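Local coordinates for rieske iron-sulfur protein soxF (Sulfolobus acidocaldarius, PDB 1JM1) that carries a Rieske-type [2Fe-2S] cluster and probably passes electrons along the respiratory chain of this archaeon, at residues C30-F35 / F45-Q50; A51-Q56 / K118-H123; T58-P63 / F88-V93; P102-V107 / N198-N203; S129-K134 / G142-P147. One frame throughout, in Å; residues are numbered along the deposited sequence.

Interaction 1. Residues C30-F35 / F45-Q50; sequences CAVYFF and FLVDLQ
F45 and L46 lie against A31 to F35 across an antiparallel beta hairpin, the strands 32-36 and 43-48, whose second strand also pairs with 87-91 in a three-stranded sheet. F45 has the most surface buried here, with L46 next. Y33 and L46 form a hydrogen-bonded pair: L46 N gives to Y33 O over 2.8 Å, and Y33 N gives to L46 O. V32 with V47 and F34 with F45 are the non-hydrogen-bonded pairs on either side of it.

CB of F45 sits over one face of the F34 ring, a CH-pi contact 4.2 Å from the ring centroid, and also touches V32 CG1. With CG between the backbone N and the carbonyl carbon (chi1 64°), the far end of the F45 ring leads away toward L122, while CD1 stays against V32 CG1. L46 goes to the opposite face, where its CB meets Y33 CB and its CD2 packs on F35 CE2 at 3.7 Å. The F35 ring comes back toward the second strand, so that L46 N and Y33 O lie at its edge, in its plane.

A31, just before the first strand, adds a further backbone bond where D48 is the N-cap of helix 49-53. D48 N gives to A31 O at 3.1 Å, in the carbonyl plane, while D48 OD1 caps the helix by accepting from A51 N and, weakly, from Q50 N.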
# COMPACT_ATOMS: atom_id res chain seq x y z
N CYS A 30 -4.07 -16.00 -0.13
CA CYS A 30 -3.21 -14.84 -0.36
C CYS A 30 -4.00 -13.56 -0.17
O CYS A 30 -4.92 -13.32 -0.90
CB CYS A 30 -2.61 -14.95 -1.75
SG CYS A 30 -1.49 -13.61 -2.14
N ALA A 31 -3.61 -12.76 0.88
CA ALA A 31 -4.33 -11.53 1.23
C ALA A 31 -3.74 -10.30 0.66
O ALA A 31 -4.15 -9.18 1.07
CB ALA A 31 -4.37 -11.42 2.76
N VAL A 32 -2.79 -10.40 -0.27
CA VAL A 32 -2.10 -9.28 -0.90
C VAL A 32 -2.41 -9.31 -2.38
O VAL A 32 -2.40 -10.38 -3.01
CB VAL A 32 -0.54 -9.46 -0.67
CG1 VAL A 32 0.25 -8.47 -1.34
CG2 VAL A 32 -0.29 -9.42 0.88
N TYR A 33 -2.66 -8.12 -2.99
CA TYR A 33 -3.08 -8.03 -4.37
C TYR A 33 -2.35 -6.87 -5.00
O TYR A 33 -2.59 -5.70 -4.66
CB TYR A 33 -4.58 -7.86 -4.46
CG TYR A 33 -5.23 -7.99 -5.77
CD1 TYR A 33 -5.80 -9.20 -6.18
CD2 TYR A 33 -5.26 -6.92 -6.69
CE1 TYR A 33 -6.40 -9.34 -7.42
CE2 TYR A 33 -5.89 -7.09 -7.92
CZ TYR A 33 -6.43 -8.31 -8.24
OH TYR A 33 -7.13 -8.47 -9.46
N PHE A 34 -1.44 -7.14 -5.93
CA PHE A 34 -0.57 -6.12 -6.50
C PHE A 34 -1.25 -5.39 -7.64
O PHE A 34 -2.06 -5.98 -8.37
CB PHE A 34 0.75 -6.72 -6.99
CG PHE A 34 1.64 -7.17 -5.83
CD1 PHE A 34 1.56 -8.48 -5.39
CD2 PHE A 34 2.49 -6.28 -5.23
CE1 PHE A 34 2.38 -8.86 -4.33
CE2 PHE A 34 3.31 -6.66 -4.16
CZ PHE A 34 3.25 -7.95 -3.72
N PHE A 35 -0.86 -4.13 -7.81
CA PHE A 35 -1.33 -3.28 -8.89
C PHE A 35 -0.30 -2.16 -9.07
O PHE A 35 0.68 -2.11 -8.31
CB PHE A 35 -2.76 -2.74 -8.61
CG PHE A 35 -2.89 -1.84 -7.43
CD1 PHE A 35 -2.98 -0.46 -7.57
CD2 PHE A 35 -2.96 -2.35 -6.14
CE1 PHE A 35 -3.19 0.37 -6.49
CE2 PHE A 35 -3.15 -1.52 -5.04
CZ PHE A 35 -3.27 -0.17 -5.21
N PHE A 45 0.30 -2.45 -3.41
CA PHE A 45 -0.49 -3.64 -3.09
C PHE A 45 -1.67 -3.27 -2.24
O PHE A 45 -1.57 -2.44 -1.33
CB PHE A 45 0.37 -4.73 -2.43
CG PHE A 45 0.97 -4.37 -1.10
CD1 PHE A 45 0.36 -4.70 0.07
CD2 PHE A 45 2.16 -3.66 -1.03
CE1 PHE A 45 0.88 -4.32 1.28
CE2 PHE A 45 2.68 -3.26 0.19
CZ PHE A 45 2.06 -3.60 1.34
N LEU A 46 -2.77 -3.96 -2.48
CA LEU A 46 -3.88 -4.07 -1.56
C LEU A 46 -3.57 -5.13 -0.56
O LEU A 46 -2.94 -6.14 -0.88
CB LEU A 46 -5.23 -4.52 -2.24
CG LEU A 46 -5.82 -3.84 -3.37
CD1 LEU A 46 -7.16 -4.50 -3.81
CD2 LEU A 46 -6.18 -2.39 -3.03
N VAL A 47 -4.07 -4.95 0.66
CA VAL A 47 -3.97 -6.00 1.69
C VAL A 47 -5.24 -5.98 2.50
O VAL A 47 -5.72 -4.91 2.92
CB VAL A 47 -2.73 -5.83 2.56
CG1 VAL A 47 -2.63 -4.48 3.27
CG2 VAL A 47 -2.60 -7.00 3.56
N ASP A 48 -5.81 -7.17 2.72
CA ASP A 48 -6.91 -7.33 3.66
C ASP A 48 -6.29 -7.61 4.99
O ASP A 48 -5.77 -8.71 5.27
CB ASP A 48 -7.88 -8.40 3.23
CG ASP A 48 -9.06 -8.50 4.20
OD1 ASP A 48 -8.92 -8.29 5.39
OD2 ASP A 48 -10.14 -8.97 3.74
N LEU A 49 -6.26 -6.57 5.88
CA LEU A 49 -5.55 -6.71 7.14
C LEU A 49 -6.23 -7.69 8.07
O LEU A 49 -5.51 -8.25 8.95
CB LEU A 49 -5.30 -5.39 7.81
CG LEU A 49 -4.25 -4.47 7.15
CD1 LEU A 49 -4.10 -3.17 7.89
CD2 LEU A 49 -2.86 -5.13 7.08
N GLN A 50 -7.51 -7.94 7.95
CA GLN A 50 -8.16 -8.96 8.79
C GLN A 50 -7.80 -10.34 8.32
O GLN A 50 -7.51 -11.22 9.14
CB GLN A 50 -9.68 -8.69 8.79
CG GLN A 50 -10.44 -9.76 9.61
CD GLN A 50 -11.92 -9.36 9.74
OE1 GLN A 50 -12.36 -9.44 10.86
NE2 GLN A 50 -12.61 -9.12 8.70

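Interaction 2. Residues A51-Q56 / K118-H123; sequences ALTGQQ and KGADLH. With MG (magnesium ion), chain B.
The backbones of T53 and K118 come together at the end of helix 49-53, their CA atoms 4.8 Å apart, where G54 leaves helical geometry with a positive phi and K118 to A120 lead into strand 121-123. A120 and D121 both face Y116, which makes a G1 beta bulge at the start of that strand.

A120 CB is met by two side chains of the helix end. T53 CG2 touches it at 3.7 Å, and L52 brings CD2 to 4.0 Å from the same CB. L52 gets there because CG is anti to the backbone N (chi1 -175°), which lets its end approach although its CB points neither toward K118-H123 nor away from it. The methyl and the hydroxyl of T53 do different work: OG1 turns back to its own chain, accepting from Q55 N at 3.0 Å in an ST turn and bonding to L49 O as well.

The polar link between the segments is a water. It lies 2.7 Å from T53 O and can donate to it and to K118 O, bridging two carbonyls that do not bond each other directly.

On the far side of the strand, D121 turns away from the helix and binds a magnesium ion through OD2 at 2.1 Å. Five waters complete the six ligands, and two of them donate onward, one to G119 O and one to D121 OD1. The chemistry thus divides in two: methyl packing and a shared water join helix end to loop, whereas the metal is held by one carboxylate oxygen and a largely hydrated shell.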
# COMPACT_ATOMS: atom_id res chain seq x y z
N ALA A 51 -7.82 -10.60 6.99
CA ALA A 51 -7.37 -11.88 6.53
C ALA A 51 -5.92 -12.14 6.92
O ALA A 51 -5.55 -13.26 7.31
CB ALA A 51 -7.57 -11.97 5.00
N LEU A 52 -5.10 -11.12 6.87
CA LEU A 52 -3.69 -11.26 7.18
C LEU A 52 -3.45 -11.59 8.67
O LEU A 52 -2.69 -12.48 8.99
CB LEU A 52 -2.94 -10.01 6.76
CG LEU A 52 -1.42 -10.09 6.93
CD1 LEU A 52 -0.82 -10.96 5.84
CD2 LEU A 52 -0.82 -8.67 6.93
N THR A 53 -4.04 -10.76 9.55
CA THR A 53 -3.71 -10.76 10.97
C THR A 53 -4.70 -11.53 11.82
O THR A 53 -4.37 -11.81 13.01
CB THR A 53 -3.64 -9.32 11.56
OG1 THR A 53 -4.94 -8.76 11.60
CG2 THR A 53 -2.70 -8.41 10.79
N GLY A 54 -5.86 -11.78 11.36
CA GLY A 54 -6.93 -12.32 12.18
C GLY A 54 -7.64 -11.27 13.01
O GLY A 54 -8.65 -11.62 13.62
N GLN A 55 -7.31 -10.06 12.99
CA GLN A 55 -7.84 -8.92 13.73
C GLN A 55 -8.71 -8.04 12.84
O GLN A 55 -8.39 -7.82 11.68
CB GLN A 55 -6.75 -8.07 14.33
CG GLN A 55 -5.84 -8.77 15.29
CD GLN A 55 -4.77 -7.87 15.87
OE1 GLN A 55 -3.58 -8.23 15.93
NE2 GLN A 55 -5.10 -6.66 16.29
N GLN A 56 -9.79 -7.53 13.43
CA GLN A 56 -10.70 -6.67 12.65
C GLN A 56 -10.16 -5.29 12.57
O GLN A 56 -10.65 -4.37 13.27
CB GLN A 56 -12.07 -6.73 13.37
CG GLN A 56 -13.22 -6.19 12.50
CD GLN A 56 -14.60 -6.03 13.09
OE1 GLN A 56 -15.61 -6.29 12.42
NE2 GLN A 56 -14.70 -5.67 14.38
N LYS A 118 1.24 -12.03 11.37
CA LYS A 118 0.60 -11.84 12.68
C LYS A 118 0.69 -10.39 13.10
O LYS A 118 -0.22 -9.86 13.78
CB LYS A 118 1.28 -12.71 13.72
CG LYS A 118 0.69 -12.64 15.09
CD LYS A 118 1.35 -13.71 16.04
CE LYS A 118 1.15 -13.40 17.50
NZ LYS A 118 2.16 -13.82 18.54
N GLY A 119 1.77 -9.71 12.77
CA GLY A 119 1.98 -8.31 13.18
C GLY A 119 1.68 -7.29 12.12
O GLY A 119 1.82 -6.10 12.40
N ALA A 120 1.35 -7.68 10.91
CA ALA A 120 1.20 -6.78 9.78
C ALA A 120 2.41 -5.90 9.61
O ALA A 120 2.29 -4.70 9.32
CB ALA A 120 -0.08 -5.97 9.85
N ASP A 121 3.61 -6.48 9.73
CA ASP A 121 4.85 -5.76 9.61
C ASP A 121 5.58 -6.13 8.35
O ASP A 121 5.82 -7.33 8.08
CB ASP A 121 5.75 -6.03 10.84
CG ASP A 121 5.21 -5.44 12.12
OD1 ASP A 121 4.70 -4.29 12.08
OD2 ASP A 121 5.30 -6.12 13.14
N LEU A 122 5.93 -5.17 7.52
CA LEU A 122 6.55 -5.38 6.23
C LEU A 122 8.05 -5.02 6.32
O LEU A 122 8.39 -3.84 6.57
CB LEU A 122 5.85 -4.57 5.18
CG LEU A 122 6.36 -4.70 3.75
CD1 LEU A 122 6.47 -6.16 3.28
CD2 LEU A 122 5.43 -3.91 2.81
N HIS A 123 8.91 -6.02 6.19
CA HIS A 123 10.34 -5.92 6.43
C HIS A 123 11.10 -5.95 5.09
O HIS A 123 11.00 -6.94 4.34
CB HIS A 123 10.72 -7.10 7.36
CG HIS A 123 12.14 -7.21 7.75
ND1 HIS A 123 12.45 -7.89 8.92
CD2 HIS A 123 13.31 -6.82 7.22
CE1 HIS A 123 13.76 -7.88 9.02
NE2 HIS A 123 14.36 -7.25 8.01
MG MG B . 4.90 -5.47 15.13
O HOH W 1 -2.55 -10.79 14.78
O HOH W 2 2.81 -5.54 14.90
O HOH W 3 4.83 -3.59 14.59
O HOH W 4 6.97 -5.25 15.66
O HOH W 5 4.56 -4.87 17.09
O HOH W 6 4.97 -7.40 15.71

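Interaction 3. Residues T58-P63 / F88-V93; sequences TEIPNP and FAFSDV
I60 and F88 run past each other in opposite directions, the isoleucine pointing from strand 59-61 toward strand 87-91 and the phenylalanine pointing back. Their backbones stay well apart, with the axes of the short segments no closer than 10.0 Å, so side chains fill the gap.

All three outer carbons of I60 meet the F88 ring on its CD2 and CE2 side. CD1 comes nearest, 3.7 Å from F88 CD2, while CG1 and CG2 lie by CE2. CG1 is placed between the backbone N and the carbonyl carbon (chi1 68°), and the extended chain beyond it carries CD1 onward to F90, whose CZ is 4.0 Å away. I60 CD1 therefore sits against two rings from the same strand.

The far end of the F88 ring meets backbone instead. Its CZ is 3.7 Å from T58 C and close to E59 N, both at the ring edge and in its plane.

Off to the side, the carboxylate of E59 bonds T77 and forms a salt bridge with K79. The two segments share apolar packing here, while their backbone bonds go to other strands: 77-79 for one, 43-48 and V151 for the other.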
# COMPACT_ATOMS: atom_id res chain seq x y z
N THR A 58 -10.03 -1.89 10.90
CA THR A 58 -10.92 -1.15 10.01
C THR A 58 -10.49 0.30 9.83
O THR A 58 -11.09 0.99 9.00
CB THR A 58 -12.38 -1.19 10.43
OG1 THR A 58 -12.51 -0.61 11.71
CG2 THR A 58 -12.91 -2.64 10.52
N GLU A 59 -9.49 0.79 10.54
CA GLU A 59 -9.06 2.19 10.42
C GLU A 59 -7.62 2.25 10.95
O GLU A 59 -7.34 1.65 11.99
CB GLU A 59 -10.01 3.06 11.22
CG GLU A 59 -9.73 4.55 11.09
CD GLU A 59 -10.80 5.38 11.81
OE1 GLU A 59 -11.57 4.88 12.65
OE2 GLU A 59 -10.92 6.57 11.49
N ILE A 60 -6.78 2.97 10.23
CA ILE A 60 -5.37 3.13 10.61
C ILE A 60 -5.09 4.64 10.53
O ILE A 60 -5.75 5.39 9.80
CB ILE A 60 -4.44 2.30 9.79
CG1 ILE A 60 -4.36 2.76 8.34
CG2 ILE A 60 -4.78 0.82 9.86
CD1 ILE A 60 -3.52 1.93 7.41
N PRO A 61 -4.04 5.12 11.23
CA PRO A 61 -3.76 6.56 11.18
C PRO A 61 -3.11 6.95 9.88
O PRO A 61 -2.43 6.16 9.24
CB PRO A 61 -2.79 6.76 12.37
CG PRO A 61 -2.80 5.51 13.18
CD PRO A 61 -3.19 4.41 12.18
N ASN A 62 -3.26 8.26 9.53
CA ASN A 62 -2.45 8.84 8.50
C ASN A 62 -1.28 9.53 9.15
O ASN A 62 -1.43 10.67 9.65
CB ASN A 62 -3.21 9.86 7.64
CG ASN A 62 -2.28 10.53 6.67
OD1 ASN A 62 -1.18 10.00 6.39
ND2 ASN A 62 -2.65 11.66 6.13
N PRO A 63 -0.07 8.94 9.18
CA PRO A 63 1.06 9.59 9.88
C PRO A 63 1.55 10.86 9.20
O PRO A 63 2.32 11.60 9.81
CB PRO A 63 2.14 8.50 9.87
CG PRO A 63 1.84 7.72 8.67
CD PRO A 63 0.32 7.65 8.55
N PHE A 88 -6.91 -2.22 2.74
CA PHE A 88 -6.01 -1.07 2.71
C PHE A 88 -5.05 -1.26 1.54
O PHE A 88 -4.99 -2.34 0.92
CB PHE A 88 -5.23 -0.97 4.04
CG PHE A 88 -6.14 -0.78 5.22
CD1 PHE A 88 -6.72 -1.86 5.86
CD2 PHE A 88 -6.42 0.49 5.67
CE1 PHE A 88 -7.55 -1.68 6.95
CE2 PHE A 88 -7.25 0.71 6.75
CZ PHE A 88 -7.79 -0.40 7.39
N ALA A 89 -4.25 -0.25 1.26
CA ALA A 89 -3.25 -0.35 0.21
C ALA A 89 -2.06 0.54 0.51
O ALA A 89 -2.18 1.60 1.13
CB ALA A 89 -3.86 0.03 -1.14
N PHE A 90 -0.90 0.11 0.02
CA PHE A 90 0.37 0.79 0.26
C PHE A 90 1.18 0.79 -1.03
O PHE A 90 1.09 -0.09 -1.88
CB PHE A 90 1.17 0.07 1.35
CG PHE A 90 0.50 0.07 2.71
CD1 PHE A 90 -0.42 -0.90 3.04
CD2 PHE A 90 0.80 1.08 3.63
CE1 PHE A 90 -1.08 -0.86 4.25
CE2 PHE A 90 0.17 1.09 4.86
CZ PHE A 90 -0.75 0.14 5.16
N SER A 91 2.14 1.76 -1.09
CA SER A 91 3.23 1.65 -2.04
C SER A 91 4.05 0.39 -1.76
O SER A 91 4.26 -0.01 -0.63
CB SER A 91 4.13 2.87 -1.90
OG SER A 91 5.25 2.80 -2.78
N ASP A 92 4.54 -0.22 -2.86
CA ASP A 92 5.45 -1.35 -2.78
C ASP A 92 6.91 -0.96 -2.94
O ASP A 92 7.73 -1.86 -3.15
CB ASP A 92 5.06 -2.42 -3.79
CG ASP A 92 5.72 -3.74 -3.58
OD1 ASP A 92 5.84 -4.12 -2.36
OD2 ASP A 92 6.08 -4.44 -4.54
N VAL A 93 7.24 0.32 -2.83
CA VAL A 93 8.62 0.81 -2.96
C VAL A 93 9.08 1.35 -1.62
O VAL A 93 8.49 2.30 -1.06
CB VAL A 93 8.75 1.83 -4.09
CG1 VAL A 93 10.23 2.29 -4.18
CG2 VAL A 93 8.26 1.31 -5.43

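Interaction 4. Residues P102-V107 / N198-N203; sequences PAQVIV and NPSCSN
Q104 O and S202 N form the first of two backbone bonds, 3.0 Å long, and I106 N gives the second to S202 O at 2.8 Å. The latter is the straighter, with an N-H...O angle of 168° and the donor nearly along the C=O axis. V105 pairs with S202 and I106 with N203 in parallel fashion.

Among the side chains, Q104 CB meets S200 OG at 3.1 Å. Its chain then bends at chi2 (-77°), which takes the amide end away from the C-terminal segment. I106 lays CG1 and CD1 beside C201 SG, each 4.2 Å from the sulfur. At the other end of the pairing a water gives to I106 O and, over 3.2 Å, to N203 OD1.

Further out, a type I turn from P102 to V105, closed by V105 N to P102 O, leads into the strand. C201 is disulfide-bonded to C30, and N198 OD1, just before a cis peptide to P199, accepts from F34 N. The tail is thus tied to strand 32-36 and to the loop just before it.

The result is a short parallel edge strand: 202-203 lies outermost in a six-stranded mixed sheet of the Rieske protein, beside 105-107.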
# COMPACT_ATOMS: atom_id res chain seq x y z
N PRO A 102 8.92 -7.10 -0.50
CA PRO A 102 8.37 -8.45 -0.77
C PRO A 102 7.14 -8.75 0.08
O PRO A 102 7.13 -9.64 0.93
CB PRO A 102 9.56 -9.39 -0.44
CG PRO A 102 10.28 -8.65 0.66
CD PRO A 102 10.17 -7.16 0.29
N ALA A 103 6.07 -7.98 -0.16
CA ALA A 103 4.85 -8.15 0.58
C ALA A 103 4.17 -9.48 0.31
O ALA A 103 3.32 -9.90 1.08
CB ALA A 103 3.88 -7.01 0.25
N GLN A 104 4.58 -10.15 -0.77
CA GLN A 104 4.02 -11.47 -1.11
C GLN A 104 4.67 -12.62 -0.34
O GLN A 104 4.17 -13.72 -0.38
CB GLN A 104 4.16 -11.77 -2.64
CG GLN A 104 5.58 -11.95 -3.16
CD GLN A 104 6.44 -10.82 -3.38
OE1 GLN A 104 6.23 -9.70 -3.01
NE2 GLN A 104 7.67 -11.03 -3.90
N VAL A 105 5.81 -12.36 0.32
CA VAL A 105 6.53 -13.42 1.05
C VAL A 105 6.02 -13.37 2.48
O VAL A 105 6.35 -12.46 3.25
CB VAL A 105 8.02 -13.27 0.96
CG1 VAL A 105 8.71 -14.38 1.78
CG2 VAL A 105 8.52 -13.29 -0.51
N ILE A 106 5.14 -14.30 2.85
CA ILE A 106 4.48 -14.28 4.14
C ILE A 106 5.33 -15.02 5.16
O ILE A 106 5.71 -16.19 4.89
CB ILE A 106 3.07 -14.87 4.06
CG1 ILE A 106 2.24 -14.27 2.90
CG2 ILE A 106 2.41 -14.80 5.41
CD1 ILE A 106 2.07 -12.74 2.95
N VAL A 107 5.73 -14.36 6.23
CA VAL A 107 6.71 -14.88 7.14
C VAL A 107 6.11 -14.97 8.55
O VAL A 107 5.08 -14.33 8.91
CB VAL A 107 8.04 -14.09 7.11
CG1 VAL A 107 8.63 -14.12 5.72
CG2 VAL A 107 7.87 -12.65 7.57
N ASN A 198 -1.05 -11.92 -9.58
CA ASN A 198 -1.88 -12.30 -8.46
C ASN A 198 -2.52 -13.65 -8.74
O ASN A 198 -3.05 -13.82 -9.86
CB ASN A 198 -2.97 -11.26 -8.22
CG ASN A 198 -2.40 -9.88 -7.89
OD1 ASN A 198 -1.57 -9.78 -6.97
ND2 ASN A 198 -2.83 -8.88 -8.60
N PRO A 199 -2.57 -14.57 -7.79
CA PRO A 199 -1.97 -14.52 -6.49
C PRO A 199 -0.48 -14.75 -6.55
O PRO A 199 -0.04 -15.57 -7.33
CB PRO A 199 -2.67 -15.61 -5.64
CG PRO A 199 -2.99 -16.63 -6.71
CD PRO A 199 -3.29 -15.87 -7.99
N SER A 200 0.26 -14.08 -5.68
CA SER A 200 1.70 -14.15 -5.64
C SER A 200 2.26 -14.70 -4.35
O SER A 200 3.49 -14.85 -4.23
CB SER A 200 2.21 -12.69 -5.83
OG SER A 200 1.81 -11.92 -4.66
N CYS A 201 1.47 -14.91 -3.32
CA CYS A 201 2.02 -15.19 -1.98
C CYS A 201 2.74 -16.52 -1.95
O CYS A 201 2.38 -17.51 -2.63
CB CYS A 201 0.92 -15.24 -0.94
SG CYS A 201 0.06 -13.71 -0.60
N SER A 202 3.73 -16.55 -1.12
CA SER A 202 4.48 -17.77 -0.81
C SER A 202 4.79 -17.70 0.69
O SER A 202 4.78 -16.64 1.30
CB SER A 202 5.73 -17.93 -1.62
OG SER A 202 6.63 -16.82 -1.31
N ASN A 203 5.01 -18.85 1.32
CA ASN A 203 5.45 -18.87 2.70
C ASN A 203 6.97 -18.78 2.81
O ASN A 203 7.71 -19.59 2.15
CB ASN A 203 4.98 -20.15 3.42
CG ASN A 203 3.49 -19.99 3.69
OD1 ASN A 203 3.00 -18.98 4.14
ND2 ASN A 203 2.76 -21.06 3.37
O HOH W 7 4.91 -18.35 6.65

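Interaction 5. Residues S129-K134 / G142-P147; sequences SIYALK and GPAPRP. With FES (Fe2/s2 (inorganic) cluster), chain C.
S129 and G142 bring their CA atoms to 4.0 Å; strand 130-132 then runs into the sheet, while the irregular loop G142 to P147 swings out and returns beside Y131, where the CA of P147 is 6.9 Å from that of Y131. This is the cluster-binding end of the Rieske fold, and the loop is rich in proline. G142 has a positive phi and lies tight against S129.

The S129 hydroxyl stands between loop and cluster. A144 N gives it a weak bond at 3.0 Å, bent to 131° at the hydrogen, and P143 CD is packed against the same oxygen. OG also lies 3.1 Å from the bridging sulfur S1 of the [2Fe-2S] group. With OG anti to the carbonyl carbon (chi1 -63°), the side chain reaches both neighbours. A hydroxyl so close to S1 would probably help to stabilise the reduced cluster, as in other Rieske proteins.

A144 CB lies between S129 and Y131, 3.3 Å from S129 OG and equally near Y131 OH. The hydroxyl of Y131 has its polar partner in V95 N, next to the cluster ligand C94. P143 in turn packs on H96, another cluster-binding residue, and R146 holds the carbonyl of P170 with its guanidinium group. R146 O lies at the edge of the Y131 ring, in its plane, 3.8 Å from CE2.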
# COMPACT_ATOMS: atom_id res chain seq x y z
N SER A 129 14.50 -2.05 6.99
CA SER A 129 13.37 -1.21 7.39
C SER A 129 12.15 -2.06 7.62
O SER A 129 11.84 -2.94 6.81
CB SER A 129 13.08 -0.14 6.35
OG SER A 129 14.14 0.74 6.20
N ILE A 130 11.42 -1.78 8.71
CA ILE A 130 10.17 -2.47 9.02
C ILE A 130 9.07 -1.43 9.15
O ILE A 130 9.17 -0.54 9.99
CB ILE A 130 10.26 -3.36 10.25
CG1 ILE A 130 11.44 -4.38 10.12
CG2 ILE A 130 8.94 -4.07 10.50
CD1 ILE A 130 11.60 -5.30 11.32
N TYR A 131 8.03 -1.62 8.36
CA TYR A 131 6.85 -0.75 8.35
C TYR A 131 5.68 -1.45 9.00
O TYR A 131 5.33 -2.57 8.63
CB TYR A 131 6.49 -0.40 6.92
CG TYR A 131 7.61 0.25 6.12
CD1 TYR A 131 8.36 -0.50 5.21
CD2 TYR A 131 7.91 1.59 6.28
CE1 TYR A 131 9.37 0.11 4.49
CE2 TYR A 131 8.89 2.21 5.52
CZ TYR A 131 9.61 1.45 4.62
OH TYR A 131 10.55 2.10 3.85
N ALA A 132 5.06 -0.79 10.00
CA ALA A 132 3.95 -1.35 10.74
C ALA A 132 2.67 -0.95 10.02
O ALA A 132 2.13 0.15 10.21
CB ALA A 132 3.99 -0.86 12.16
N LEU A 133 2.17 -1.82 9.13
CA LEU A 133 1.03 -1.47 8.27
C LEU A 133 -0.22 -1.14 9.08
O LEU A 133 -0.96 -0.22 8.72
CB LEU A 133 0.74 -2.60 7.29
CG LEU A 133 1.91 -3.02 6.40
CD1 LEU A 133 1.39 -4.04 5.37
CD2 LEU A 133 2.57 -1.84 5.70
N LYS A 134 -0.49 -1.88 10.17
CA LYS A 134 -1.71 -1.61 10.91
C LYS A 134 -1.56 -0.31 11.75
O LYS A 134 -2.57 0.17 12.25
CB LYS A 134 -2.13 -2.90 11.53
CG LYS A 134 -1.54 -3.34 12.75
CD LYS A 134 -2.28 -4.62 13.28
CE LYS A 134 -1.45 -5.43 14.29
NZ LYS A 134 -1.22 -4.58 15.51
N GLY A 142 14.95 -0.16 11.59
CA GLY A 142 15.71 0.07 10.38
C GLY A 142 15.74 1.51 9.98
O GLY A 142 15.27 2.39 10.69
N PRO A 143 16.35 1.78 8.83
CA PRO A 143 16.77 3.13 8.50
C PRO A 143 15.78 4.00 7.74
O PRO A 143 16.05 5.20 7.53
CB PRO A 143 18.07 2.90 7.65
CG PRO A 143 17.78 1.61 6.95
CD PRO A 143 17.06 0.78 7.99
N ALA A 144 14.64 3.51 7.31
CA ALA A 144 13.72 4.30 6.52
C ALA A 144 13.36 5.56 7.28
O ALA A 144 13.05 5.50 8.49
CB ALA A 144 12.45 3.53 6.18
N PRO A 145 13.37 6.71 6.63
CA PRO A 145 13.22 7.97 7.37
C PRO A 145 11.81 8.46 7.51
O PRO A 145 11.60 9.51 8.14
CB PRO A 145 14.07 8.94 6.51
CG PRO A 145 13.82 8.44 5.11
CD PRO A 145 13.89 6.95 5.26
N ARG A 146 10.83 7.77 6.96
CA ARG A 146 9.44 8.21 6.98
C ARG A 146 8.56 7.00 6.71
O ARG A 146 9.05 5.96 6.22
CB ARG A 146 9.21 9.30 5.95
CG ARG A 146 9.46 8.87 4.51
CD ARG A 146 9.42 10.06 3.59
NE ARG A 146 9.62 9.74 2.16
CZ ARG A 146 8.68 9.56 1.29
NH1 ARG A 146 7.41 9.52 1.61
NH2 ARG A 146 9.02 9.37 -0.00
N PRO A 147 7.27 7.11 6.99
CA PRO A 147 6.36 5.96 6.84
C PRO A 147 6.17 5.55 5.38
O PRO A 147 6.26 6.35 4.43
CB PRO A 147 5.05 6.46 7.43
CG PRO A 147 5.46 7.53 8.42
CD PRO A 147 6.59 8.23 7.70
FE1 FES C . 14.47 -0.86 2.06
FE2 FES C . 16.96 0.16 2.48
S1 FES C . 15.62 -0.82 4.01
S2 FES C . 15.86 0.03 0.51

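From the N terminus, interaction 1 closes the short hairpin of 30-35 and 45-50. Helix 49-53 follows directly and opens interaction 2, a long loop that ends at 118-123. Interaction 3 is nested inside it, packing the two-stranded sheet 59-61/77-79 against the three-stranded sheet, and its second strand pairs with 43-48 of interaction 1. Interaction 4 crosses interaction 2: it starts at 102-107 within that loop and closes only at the C-terminal segment, which the C30-C201 disulfide joins back to interaction 1. Interaction 5 is nested inside interaction 4, and its strand 130-132 adjoins 121-123 of interaction 2. Together they connect these two sheets with the mixed sheet and the cluster end.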